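PDB 4HB9: similarities with probable monooxygenase from Photorhabdus luminescens, which probably acts as an FAD-dependent monooxygenase, binding flavin-adenine dinucleotide in a fold related to aromatic ring hydroxylases. Local coordinates for residues A9-T14 and E113-L118; E68-Y73 and L107-T112; I222-A227 and I240-V245. One frame throughout, in Å; residues are numbered along the deposited sequence.

Contact 1: A9-T14 and E113-L118. With FAD (flavin-adenine dinucleotide), chain B; EDO (1,2-ethanediol), chain L.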
# COMPACT_ATOMS: atom_id res chain seq x y z
N ALA A 9 -11.90 -3.45 4.91
CA ALA A 9 -11.99 -4.02 3.57
C ALA A 9 -11.00 -3.32 2.65
O ALA A 9 -11.38 -2.76 1.60
CB ALA A 9 -13.38 -3.89 3.03
N GLY A 10 -9.73 -3.36 3.04
CA GLY A 10 -8.63 -2.88 2.20
C GLY A 10 -8.01 -4.03 1.45
O GLY A 10 -8.60 -5.10 1.28
N ILE A 11 -6.78 -3.83 0.99
CA ILE A 11 -6.11 -4.85 0.22
C ILE A 11 -5.98 -6.16 0.99
O ILE A 11 -6.35 -7.23 0.49
CB ILE A 11 -4.69 -4.39 -0.18
CG1 ILE A 11 -4.73 -3.12 -1.05
CG2 ILE A 11 -3.95 -5.49 -0.92
CD1 ILE A 11 -5.53 -3.21 -2.31
N GLY A 12 -5.43 -6.07 2.20
CA GLY A 12 -5.21 -7.24 3.03
C GLY A 12 -6.47 -7.94 3.50
O GLY A 12 -6.58 -9.16 3.40
N GLY A 13 -7.43 -7.16 3.99
CA GLY A 13 -8.64 -7.71 4.59
C GLY A 13 -9.51 -8.45 3.60
O GLY A 13 -10.05 -9.52 3.90
N THR A 14 -9.65 -7.90 2.40
CA THR A 14 -10.41 -8.57 1.36
C THR A 14 -9.72 -9.83 0.89
O THR A 14 -10.37 -10.88 0.75
CB THR A 14 -10.71 -7.62 0.17
OG1 THR A 14 -9.50 -7.10 -0.37
CG2 THR A 14 -11.59 -6.48 0.58
N GLU A 113 -9.06 -0.51 -9.81
CA GLU A 113 -9.39 -1.81 -10.38
C GLU A 113 -9.11 -2.96 -9.43
O GLU A 113 -9.88 -3.90 -9.37
CB GLU A 113 -8.64 -2.07 -11.69
CG GLU A 113 -9.09 -1.23 -12.89
CD GLU A 113 -8.02 -1.24 -13.99
OE1 GLU A 113 -6.88 -0.77 -13.72
OE2 GLU A 113 -8.27 -1.86 -15.05
N LEU A 114 -7.96 -2.92 -8.76
CA LEU A 114 -7.59 -3.96 -7.84
C LEU A 114 -8.64 -4.08 -6.74
O LEU A 114 -9.08 -5.21 -6.42
CB LEU A 114 -6.21 -3.72 -7.25
CG LEU A 114 -5.69 -4.76 -6.28
CD1 LEU A 114 -5.63 -6.14 -6.90
CD2 LEU A 114 -4.33 -4.35 -5.77
N LYS A 115 -9.09 -2.94 -6.21
CA LYS A 115 -10.15 -2.98 -5.16
C LYS A 115 -11.48 -3.54 -5.66
O LYS A 115 -12.13 -4.32 -4.97
CB LYS A 115 -10.38 -1.61 -4.52
CG LYS A 115 -9.28 -1.17 -3.55
CD LYS A 115 -9.01 -2.14 -2.40
CE LYS A 115 -10.24 -2.50 -1.55
NZ LYS A 115 -10.96 -1.28 -1.09
N GLU A 116 -11.89 -3.15 -6.86
CA GLU A 116 -13.12 -3.69 -7.45
C GLU A 116 -13.04 -5.20 -7.61
O GLU A 116 -14.02 -5.91 -7.33
CB GLU A 116 -13.45 -3.02 -8.80
CG GLU A 116 -13.81 -1.54 -8.66
CD GLU A 116 -14.94 -1.29 -7.67
OE1 GLU A 116 -16.10 -1.60 -7.99
OE2 GLU A 116 -14.68 -0.75 -6.58
N ILE A 117 -11.87 -5.70 -8.04
CA ILE A 117 -11.64 -7.12 -8.17
C ILE A 117 -11.62 -7.85 -6.83
O ILE A 117 -12.21 -8.92 -6.69
CB ILE A 117 -10.34 -7.38 -8.95
CG1 ILE A 117 -10.56 -6.94 -10.40
CG2 ILE A 117 -9.91 -8.82 -8.86
CD1 ILE A 117 -9.26 -6.81 -11.17
N LEU A 118 -10.94 -7.26 -5.86
CA LEU A 118 -10.96 -7.78 -4.49
C LEU A 118 -12.37 -7.76 -3.87
O LEU A 118 -12.73 -8.70 -3.14
CB LEU A 118 -9.98 -7.03 -3.61
CG LEU A 118 -8.54 -7.51 -3.84
CD1 LEU A 118 -7.59 -6.50 -3.24
CD2 LEU A 118 -8.31 -8.90 -3.22
PA FAD B . -5.59 -0.43 3.38
O1A FAD B . -5.56 -1.04 2.01
O2A FAD B . -5.29 0.99 3.70
O5B FAD B . -6.99 -0.81 4.06
C5B FAD B . -7.35 -0.37 5.35
C4B FAD B . -8.86 -0.42 5.38
O4B FAD B . -9.30 -0.28 6.75
C3B FAD B . -9.53 0.69 4.56
O3B FAD B . -10.60 0.19 3.75
C2B FAD B . -10.04 1.63 5.64
O2B FAD B . -11.17 2.40 5.29
C1B FAD B . -10.37 0.64 6.76
N9A FAD B . -10.43 1.20 8.11
C8A FAD B . -9.53 2.03 8.71
N7A FAD B . -9.88 2.28 10.00
C5A FAD B . -11.02 1.59 10.22
C6A FAD B . -11.92 1.44 11.38
N6A FAD B . -11.61 2.12 12.51
N1A FAD B . -13.02 0.67 11.25
C2A FAD B . -13.28 0.00 10.10
N3A FAD B . -12.51 0.09 8.99
C4A FAD B . -11.37 0.87 9.01
N1 FAD B . 2.10 -1.05 -2.37
C2 FAD B . 2.71 -1.94 -3.18
O2 FAD B . 2.96 -3.14 -2.79
N3 FAD B . 3.06 -1.59 -4.43
C4 FAD B . 2.90 -0.37 -4.95
O4 FAD B . 3.26 -0.12 -6.13
C4X FAD B . 2.28 0.67 -4.12
N5 FAD B . 2.06 1.94 -4.57
C5X FAD B . 1.49 2.85 -3.75
C6 FAD B . 1.29 4.15 -4.18
C7 FAD B . 0.69 5.11 -3.36
C7M FAD B . 0.47 6.53 -3.83
C8 FAD B . 0.29 4.74 -1.99
C8M FAD B . -0.36 5.75 -1.07
C9 FAD B . 0.50 3.44 -1.55
C9A FAD B . 1.08 2.47 -2.36
N10 FAD B . 1.29 1.15 -1.91
C10 FAD B . 1.89 0.23 -2.75
C1' FAD B . 0.95 0.72 -0.53
C2' FAD B . -0.42 0.06 -0.43
O2' FAD B . -1.42 0.84 -1.06
C3' FAD B . -0.78 -0.13 1.04
O3' FAD B . 0.38 -0.60 1.73
C4' FAD B . -1.90 -1.15 1.20
O4' FAD B . -3.12 -0.49 0.90
C5' FAD B . -1.98 -1.71 2.60
O5' FAD B . -3.05 -2.63 2.62
P FAD B . -3.93 -2.72 3.96
O1P FAD B . -5.03 -3.70 3.62
O2P FAD B . -3.01 -2.98 5.13
O3P FAD B . -4.55 -1.28 4.27
C1 EDO L . -13.47 0.93 0.32
O1 EDO L . -13.51 -0.35 0.94
C2 EDO L . -13.05 1.94 1.37
O2 EDO L . -11.69 1.72 1.76
O HOH W 1 -13.25 -2.35 -0.25
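Two peptide carbonyls are the flat groups here, and that of Ala-9, just ahead of helix 11-22, meets helix 111-119 directly. Lys-115 NZ donates to Ala-9 O at 3.1 Å, lying in the carbonyl plane rather than over a face, with a C=O...N angle of 154°. A water is modelled between the same two atoms, but it crowds a neighbouring ethanediol, probably from the crystallisation liquor, so this solvent bridge is doubtful. The carbonyl of Gly-10 is used on both faces: Thr-14 N comes from one and Thr-14 OG1 from the other, OG1 standing 2.7 Å from Gly-10 O and tilted 23° from its plane. Thr-14 can do this because its OG1 is folded back between its own N and carbonyl carbon (chi1 57°). The hydroxyl also presses on Leu-118, with OG1 3.3 Å from CB, and the two side chains cross at about a right angle.

This glycine-rich turn into helix 11-22 is the dinucleotide-binding strand-turn-helix of a Rossmann-type domain. Gly-10 is its N-cap, and the lack of a side chain lets FAD O5B come within 3.2 Å of Gly-10 CA. Gly-12 N donates to FAD O1P at 2.8 Å and Ile-11 N to FAD O1A, so the helix start probably helps to balance the diphosphate charge.

Ile-11 lies between the cofactor and helix 111-119. Its CG1 lies beside FAD O4', whereas CD1 meets Lys-115 CD at 3.6 Å and Leu-114 CD2 at 3.8 Å, with Leu-118 CD1 a little farther off. Lys-115 is bent at three successive torsions, chi2 to chi4, which curls its chain past Ile-11 and brings NZ to the turn. Beyond this layer, Leu-114 packs on Phe-67 of helix 61-70, and Ala-9 N bonds to Glu-31, which itself binds FAD.

Contact 2: E68-Y73 and L107-T112. With FAD (flavin-adenine dinucleotide), chain B; EDO (1,2-ethanediol), chain K.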
# COMPACT_ATOMS: atom_id res chain seq x y z
N GLU A 68 -5.80 -10.72 -14.07
CA GLU A 68 -4.90 -10.93 -15.20
C GLU A 68 -5.28 -10.01 -16.35
O GLU A 68 -4.40 -9.43 -16.98
CB GLU A 68 -4.93 -12.40 -15.67
CG GLU A 68 -4.27 -13.34 -14.69
CD GLU A 68 -4.21 -14.76 -15.17
OE1 GLU A 68 -5.26 -15.32 -15.56
OE2 GLU A 68 -3.12 -15.33 -15.11
N GLU A 69 -6.57 -9.88 -16.61
CA GLU A 69 -7.11 -9.03 -17.67
C GLU A 69 -6.81 -7.53 -17.45
O GLU A 69 -6.49 -6.81 -18.39
CB GLU A 69 -8.61 -9.27 -17.80
CG GLU A 69 -9.37 -8.39 -18.78
CD GLU A 69 -8.95 -8.54 -20.23
OE1 GLU A 69 -8.41 -9.61 -20.60
OE2 GLU A 69 -9.20 -7.59 -21.01
N ALA A 70 -6.92 -7.07 -16.20
CA ALA A 70 -6.77 -5.65 -15.91
C ALA A 70 -5.31 -5.20 -15.77
O ALA A 70 -4.99 -4.04 -16.04
CB ALA A 70 -7.55 -5.27 -14.65
N SER A 71 -4.44 -6.11 -15.34
CA SER A 71 -3.06 -5.74 -15.11
C SER A 71 -2.27 -5.72 -16.42
O SER A 71 -2.76 -6.17 -17.44
CB SER A 71 -2.42 -6.68 -14.07
OG SER A 71 -2.39 -8.02 -14.53
N ARG A 72 -1.08 -5.13 -16.36
CA ARG A 72 -0.09 -5.10 -17.44
C ARG A 72 1.28 -5.35 -16.81
O ARG A 72 1.48 -5.13 -15.61
CB ARG A 72 -0.10 -3.73 -18.13
CG ARG A 72 -1.45 -3.37 -18.74
CD ARG A 72 -1.80 -4.25 -19.93
NE ARG A 72 -2.90 -3.66 -20.70
CZ ARG A 72 -4.18 -3.66 -20.33
NH1 ARG A 72 -4.57 -4.25 -19.19
NH2 ARG A 72 -5.08 -3.08 -21.09
N TYR A 73 2.22 -5.84 -17.60
CA TYR A 73 3.61 -6.00 -17.14
C TYR A 73 4.33 -4.66 -16.99
O TYR A 73 4.17 -3.76 -17.81
CB TYR A 73 4.39 -6.90 -18.08
CG TYR A 73 3.81 -8.28 -18.20
CD1 TYR A 73 3.83 -9.17 -17.11
CD2 TYR A 73 3.23 -8.70 -19.38
CE1 TYR A 73 3.29 -10.44 -17.22
CE2 TYR A 73 2.68 -9.97 -19.50
CZ TYR A 73 2.71 -10.83 -18.42
OH TYR A 73 2.16 -12.08 -18.57
N LEU A 107 3.58 -6.83 -12.06
CA LEU A 107 2.27 -6.57 -12.62
C LEU A 107 1.76 -5.22 -12.13
O LEU A 107 1.76 -4.94 -10.94
CB LEU A 107 1.31 -7.68 -12.23
CG LEU A 107 1.69 -9.02 -12.86
CD1 LEU A 107 0.98 -10.17 -12.17
CD2 LEU A 107 1.36 -8.99 -14.34
N SER A 108 1.31 -4.41 -13.06
CA SER A 108 0.89 -3.06 -12.78
C SER A 108 -0.61 -2.97 -12.95
O SER A 108 -1.16 -3.43 -13.93
CB SER A 108 1.64 -2.09 -13.72
OG SER A 108 1.17 -0.77 -13.55
N ILE A 109 -1.29 -2.43 -11.94
CA ILE A 109 -2.75 -2.28 -11.97
C ILE A 109 -3.13 -1.00 -11.21
O ILE A 109 -2.36 -0.52 -10.38
CB ILE A 109 -3.43 -3.54 -11.38
CG1 ILE A 109 -4.95 -3.51 -11.62
CG2 ILE A 109 -3.00 -3.72 -9.93
CD1 ILE A 109 -5.67 -4.82 -11.33
N SER A 110 -4.29 -0.41 -11.51
CA SER A 110 -4.72 0.74 -10.74
C SER A 110 -5.21 0.23 -9.39
O SER A 110 -5.70 -0.89 -9.29
CB SER A 110 -5.83 1.53 -11.44
OG SER A 110 -7.00 0.74 -11.57
N ARG A 111 -5.07 1.05 -8.37
CA ARG A 111 -5.68 0.73 -7.08
C ARG A 111 -7.18 0.55 -7.21
O ARG A 111 -7.75 -0.40 -6.64
CB ARG A 111 -5.37 1.75 -6.00
CG ARG A 111 -6.02 1.35 -4.69
CD ARG A 111 -5.60 2.15 -3.49
NE ARG A 111 -6.26 1.63 -2.28
CZ ARG A 111 -5.65 0.96 -1.29
NH1 ARG A 111 -4.36 0.73 -1.32
NH2 ARG A 111 -6.37 0.50 -0.28
N THR A 112 -7.84 1.40 -7.99
CA THR A 112 -9.30 1.29 -8.13
C THR A 112 -9.72 -0.06 -8.74
O THR A 112 -10.60 -0.72 -8.22
CB THR A 112 -9.96 2.48 -8.86
OG1 THR A 112 -11.38 2.26 -8.94
CG2 THR A 112 -9.42 2.64 -10.27
PA FAD B . -5.59 -0.43 3.38
O1A FAD B . -5.56 -1.04 2.01
O2A FAD B . -5.29 0.99 3.70
O5B FAD B . -6.99 -0.81 4.06
C5B FAD B . -7.35 -0.37 5.35
C4B FAD B . -8.86 -0.42 5.38
O4B FAD B . -9.30 -0.28 6.75
C3B FAD B . -9.53 0.69 4.56
O3B FAD B . -10.60 0.19 3.75
C2B FAD B . -10.04 1.63 5.64
O2B FAD B . -11.17 2.40 5.29
C1B FAD B . -10.37 0.64 6.76
N9A FAD B . -10.43 1.20 8.11
C8A FAD B . -9.53 2.03 8.71
N7A FAD B . -9.88 2.28 10.00
C5A FAD B . -11.02 1.59 10.22
C6A FAD B . -11.92 1.44 11.38
N6A FAD B . -11.61 2.12 12.51
N1A FAD B . -13.02 0.67 11.25
C2A FAD B . -13.28 0.00 10.10
N3A FAD B . -12.51 0.09 8.99
C4A FAD B . -11.37 0.87 9.01
N1 FAD B . 2.10 -1.05 -2.37
C2 FAD B . 2.71 -1.94 -3.18
O2 FAD B . 2.96 -3.14 -2.79
N3 FAD B . 3.06 -1.59 -4.43
C4 FAD B . 2.90 -0.37 -4.95
O4 FAD B . 3.26 -0.12 -6.13
C4X FAD B . 2.28 0.67 -4.12
N5 FAD B . 2.06 1.94 -4.57
C5X FAD B . 1.49 2.85 -3.75
C6 FAD B . 1.29 4.15 -4.18
C7 FAD B . 0.69 5.11 -3.36
C7M FAD B . 0.47 6.53 -3.83
C8 FAD B . 0.29 4.74 -1.99
C8M FAD B . -0.36 5.75 -1.07
C9 FAD B . 0.50 3.44 -1.55
C9A FAD B . 1.08 2.47 -2.36
N10 FAD B . 1.29 1.15 -1.91
C10 FAD B . 1.89 0.23 -2.75
C1' FAD B . 0.95 0.72 -0.53
C2' FAD B . -0.42 0.06 -0.43
O2' FAD B . -1.42 0.84 -1.06
C3' FAD B . -0.78 -0.13 1.04
O3' FAD B . 0.38 -0.60 1.73
C4' FAD B . -1.90 -1.15 1.20
O4' FAD B . -3.12 -0.49 0.90
C5' FAD B . -1.98 -1.71 2.60
O5' FAD B . -3.05 -2.63 2.62
P FAD B . -3.93 -2.72 3.96
O1P FAD B . -5.03 -3.70 3.62
O2P FAD B . -3.01 -2.98 5.13
O3P FAD B . -4.55 -1.28 4.27
C1 EDO K . -0.61 -9.37 -17.00
O1 EDO K . -1.83 -10.11 -16.93
C2 EDO K . -0.56 -8.40 -18.18
O2 EDO K . -1.28 -8.85 -19.33
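Arg-72 and Ser-108 form a hydrogen-bonded antiparallel pair where strand 72-74 lies along the edge of a three-stranded sheet, with strand 106-110 in its middle. Ser-108 N donates to Arg-72 O at 2.7 Å, with 167° at the hydrogen, and Arg-72 N returns a bond to Ser-108 O at 3.0 Å. That second oxygen is also approached by Ser-71 CA, 3.2 Å from Ser-108 O, a CA-H...O contact that continues the pairing back to the residue leaving helix 61-70.

Side chains extend the contact at both ends. The neighbouring non-hydrogen-bonded pair, Tyr-73 and Leu-107, sends its side chains out alongside each other, and Tyr-73 CD1 comes within 3.7 Å of Leu-107 CD2, obliquely to the ring. An ethanediol, probably from the crystallisation liquor, lies over one face of the same ring, its C2 offset toward the rim, and its O1 donates to Glu-68 O. Where helix 61-70 ends, Ala-70 CB meets Ile-109 CD1 of strand 106-110 at 3.8 Å; with CG1 anti to the backbone N (chi1 -170°) and CD1 trans beyond it, the isoleucine branch is fully extended.

A second shell holds these parts. Ser-71 OG bonds to Phe-67 O in the preceding helical turn, and Arg-72 NH1 donates to Ser-71 O from above the carbonyl plane. On its other edge strand 106-110 makes backbone bonds to Ile-45 and Ile-47 of strand 44-47, while Ile-109 packs on Ile-117. Ser-110 then N-caps helix 111-119, and its OG bonds to Glu-113 OE1.

Just past that cap the chain of Arg-111 runs extended from CG to NE into the FAD site. FAD O1A lies in the guanidinium plane, 2.9 Å from Arg-111 NH2, and Arg-111 NH1 donates almost straight, at 173°, to FAD O4' 2.8 Å away.

Contact 3: I222-A227 and I240-V245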
# COMPACT_ATOMS: atom_id res chain seq x y z
N ILE A 222 11.44 7.89 -11.15
CA ILE A 222 10.42 7.96 -12.20
C ILE A 222 9.93 6.56 -12.58
O ILE A 222 10.74 5.68 -12.88
CB ILE A 222 10.98 8.64 -13.46
CG1 ILE A 222 11.44 10.06 -13.12
CG2 ILE A 222 9.95 8.67 -14.59
CD1 ILE A 222 12.21 10.76 -14.22
N SER A 223 8.62 6.36 -12.62
CA SER A 223 8.09 5.07 -13.04
C SER A 223 6.75 5.27 -13.67
O SER A 223 6.46 6.37 -14.16
CB SER A 223 8.03 4.11 -11.84
OG SER A 223 7.71 2.78 -12.27
N MSE A 224 5.91 4.22 -13.68
CA MSE A 224 4.60 4.32 -14.31
C MSE A 224 3.51 3.69 -13.49
O MSE A 224 3.75 2.70 -12.79
CB MSE A 224 4.67 3.63 -15.68
CG MSE A 224 5.20 4.64 -16.71
SE MSE A 224 5.17 3.91 -18.54
CE MSE A 224 3.23 3.64 -18.68
N TRP A 225 2.33 4.28 -13.56
CA TRP A 225 1.13 3.72 -12.96
C TRP A 225 0.04 3.55 -14.01
O TRP A 225 -0.07 4.34 -14.94
CB TRP A 225 0.55 4.66 -11.93
CG TRP A 225 1.22 4.74 -10.59
CD1 TRP A 225 1.97 3.80 -9.97
CD2 TRP A 225 1.11 5.85 -9.68
NE1 TRP A 225 2.38 4.28 -8.73
CE2 TRP A 225 1.86 5.53 -8.54
CE3 TRP A 225 0.48 7.09 -9.74
CZ2 TRP A 225 1.99 6.41 -7.47
CZ3 TRP A 225 0.58 7.95 -8.65
CH2 TRP A 225 1.32 7.60 -7.55
N ARG A 226 -0.81 2.57 -13.79
CA ARG A 226 -2.13 2.57 -14.38
C ARG A 226 -3.08 3.20 -13.37
O ARG A 226 -3.05 2.86 -12.19
CB ARG A 226 -2.49 1.16 -14.80
CG ARG A 226 -1.73 0.86 -16.09
CD ARG A 226 -2.09 -0.42 -16.72
NE ARG A 226 -3.47 -0.50 -17.18
CZ ARG A 226 -3.89 -0.13 -18.39
NH1 ARG A 226 -3.06 0.45 -19.25
NH2 ARG A 226 -5.17 -0.32 -18.72
N ALA A 227 -3.85 4.18 -13.79
CA ALA A 227 -4.66 4.96 -12.88
C ALA A 227 -5.82 5.63 -13.59
O ALA A 227 -5.78 5.80 -14.79
CB ALA A 227 -3.80 6.00 -12.18
N ILE A 240 -9.16 4.11 -17.36
CA ILE A 240 -7.79 3.81 -16.93
C ILE A 240 -6.80 4.16 -18.03
O ILE A 240 -7.00 3.79 -19.19
CB ILE A 240 -7.64 2.34 -16.53
CG1 ILE A 240 -8.70 1.97 -15.49
CG2 ILE A 240 -6.21 2.08 -16.03
CD1 ILE A 240 -8.63 2.74 -14.18
N ASP A 241 -5.74 4.89 -17.67
CA ASP A 241 -4.68 5.22 -18.63
C ASP A 241 -3.33 5.08 -17.94
O ASP A 241 -3.25 4.86 -16.71
CB ASP A 241 -4.88 6.63 -19.17
CG ASP A 241 -4.25 6.86 -20.56
OD1 ASP A 241 -3.58 5.97 -21.14
OD2 ASP A 241 -4.39 8.00 -21.05
N ASN A 242 -2.29 5.18 -18.75
CA ASN A 242 -0.91 5.20 -18.30
C ASN A 242 -0.52 6.59 -17.82
O ASN A 242 -0.82 7.60 -18.48
CB ASN A 242 0.03 4.78 -19.45
CG ASN A 242 -0.32 3.42 -20.04
OD1 ASN A 242 -0.68 3.31 -21.22
ND2 ASN A 242 -0.21 2.39 -19.24
N PHE A 243 0.13 6.61 -16.65
CA PHE A 243 0.64 7.83 -16.07
C PHE A 243 2.12 7.63 -15.77
O PHE A 243 2.50 6.55 -15.27
CB PHE A 243 -0.08 8.15 -14.75
CG PHE A 243 -1.44 8.75 -14.95
CD1 PHE A 243 -1.64 10.12 -14.85
CD2 PHE A 243 -2.53 7.94 -15.24
CE1 PHE A 243 -2.88 10.68 -15.05
CE2 PHE A 243 -3.77 8.50 -15.49
CZ PHE A 243 -3.95 9.87 -15.36
N ILE A 244 2.93 8.65 -16.04
CA ILE A 244 4.27 8.69 -15.47
C ILE A 244 4.10 9.14 -14.03
O ILE A 244 3.34 10.07 -13.73
CB ILE A 244 5.23 9.62 -16.25
CG1 ILE A 244 5.38 9.09 -17.67
CG2 ILE A 244 6.58 9.70 -15.55
CD1 ILE A 244 6.36 9.86 -18.55
N VAL A 245 4.76 8.45 -13.13
CA VAL A 245 4.78 8.86 -11.75
C VAL A 245 6.18 9.33 -11.45
O VAL A 245 7.15 8.67 -11.83
CB VAL A 245 4.28 7.77 -10.76
CG1 VAL A 245 4.90 6.40 -10.99
CG2 VAL A 245 4.53 8.22 -9.32
O HOH W 2 0.27 -0.23 -19.53
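Arg-226 crosses Ile-240 and runs beside Asn-242 on one face of the hairpin formed by strands 218-228 and 240-251. Its CB sits 4.0 Å from Ile-240 CG2, and its CG 3.8 Å from Asn-242 ND2. CD packs on Arg-72 CG, from strand 72-74 of the three-stranded sheet. The chain bends at chi3 (64°), laying one guanidinium face over Ile-240 CG2: NE, CZ and NH2 all meet that methyl, NH2 at 3.8 Å. NH1 ends 3.4 Å from Asn-242 ND2, which lies near the guanidinium plane, while the amide itself is turned 64° from it.

On the same face the methyl of selenomethionine Met-224, CE, touches Asn-242 CB at 3.5 Å. The opposite face carries the aromatic and aliphatic contacts: Val-245 lies over Trp-225, its CG2 making a CH-pi contact 3.7 Å from the centroid of the six-membered ring, 14° off the normal. Trp-225 also touches FAD, and Ala-227 CB packs on Phe-243 CD2. Asp-241, also on this face, forms a salt bridge through OD2 with Arg-191. Three hydrogen-bonded pairs, Ser-223/Val-245, Trp-225/Phe-243 and Ala-227/Asp-241, each contribute two backbone bonds.

NH1 and ND2 are both donors and cannot bond to each other; a water accepts from both, so it bridges them, firmly to Asn-242 ND2 at 2.7 Å and weakly to Arg-226 NH1.

Contacts 1 and 2 share helix 111-119, and both touch FAD; their centres lie about 13 Å apart. Along the chain contact 2 is nested within the loop closed by contact 1, and contact 3 follows both. Contact 3 belongs to the seven-stranded mixed sheet, its centre about 11 Å from that of contact 2 and about 20 Å from that of contact 1. The segments also meet one another: Ile-109 CD1 packs near Leu-114 N, Ser-110 CB against Arg-226 O, and Glu-113 against Ile-240. The three contacts thus run from the Rossmann-type turn at the diphosphate, through the small three-stranded sheet and Arg-111, to the mixed sheet whose Trp-225 reaches the cofactor, joining both sheets to the FAD-binding region.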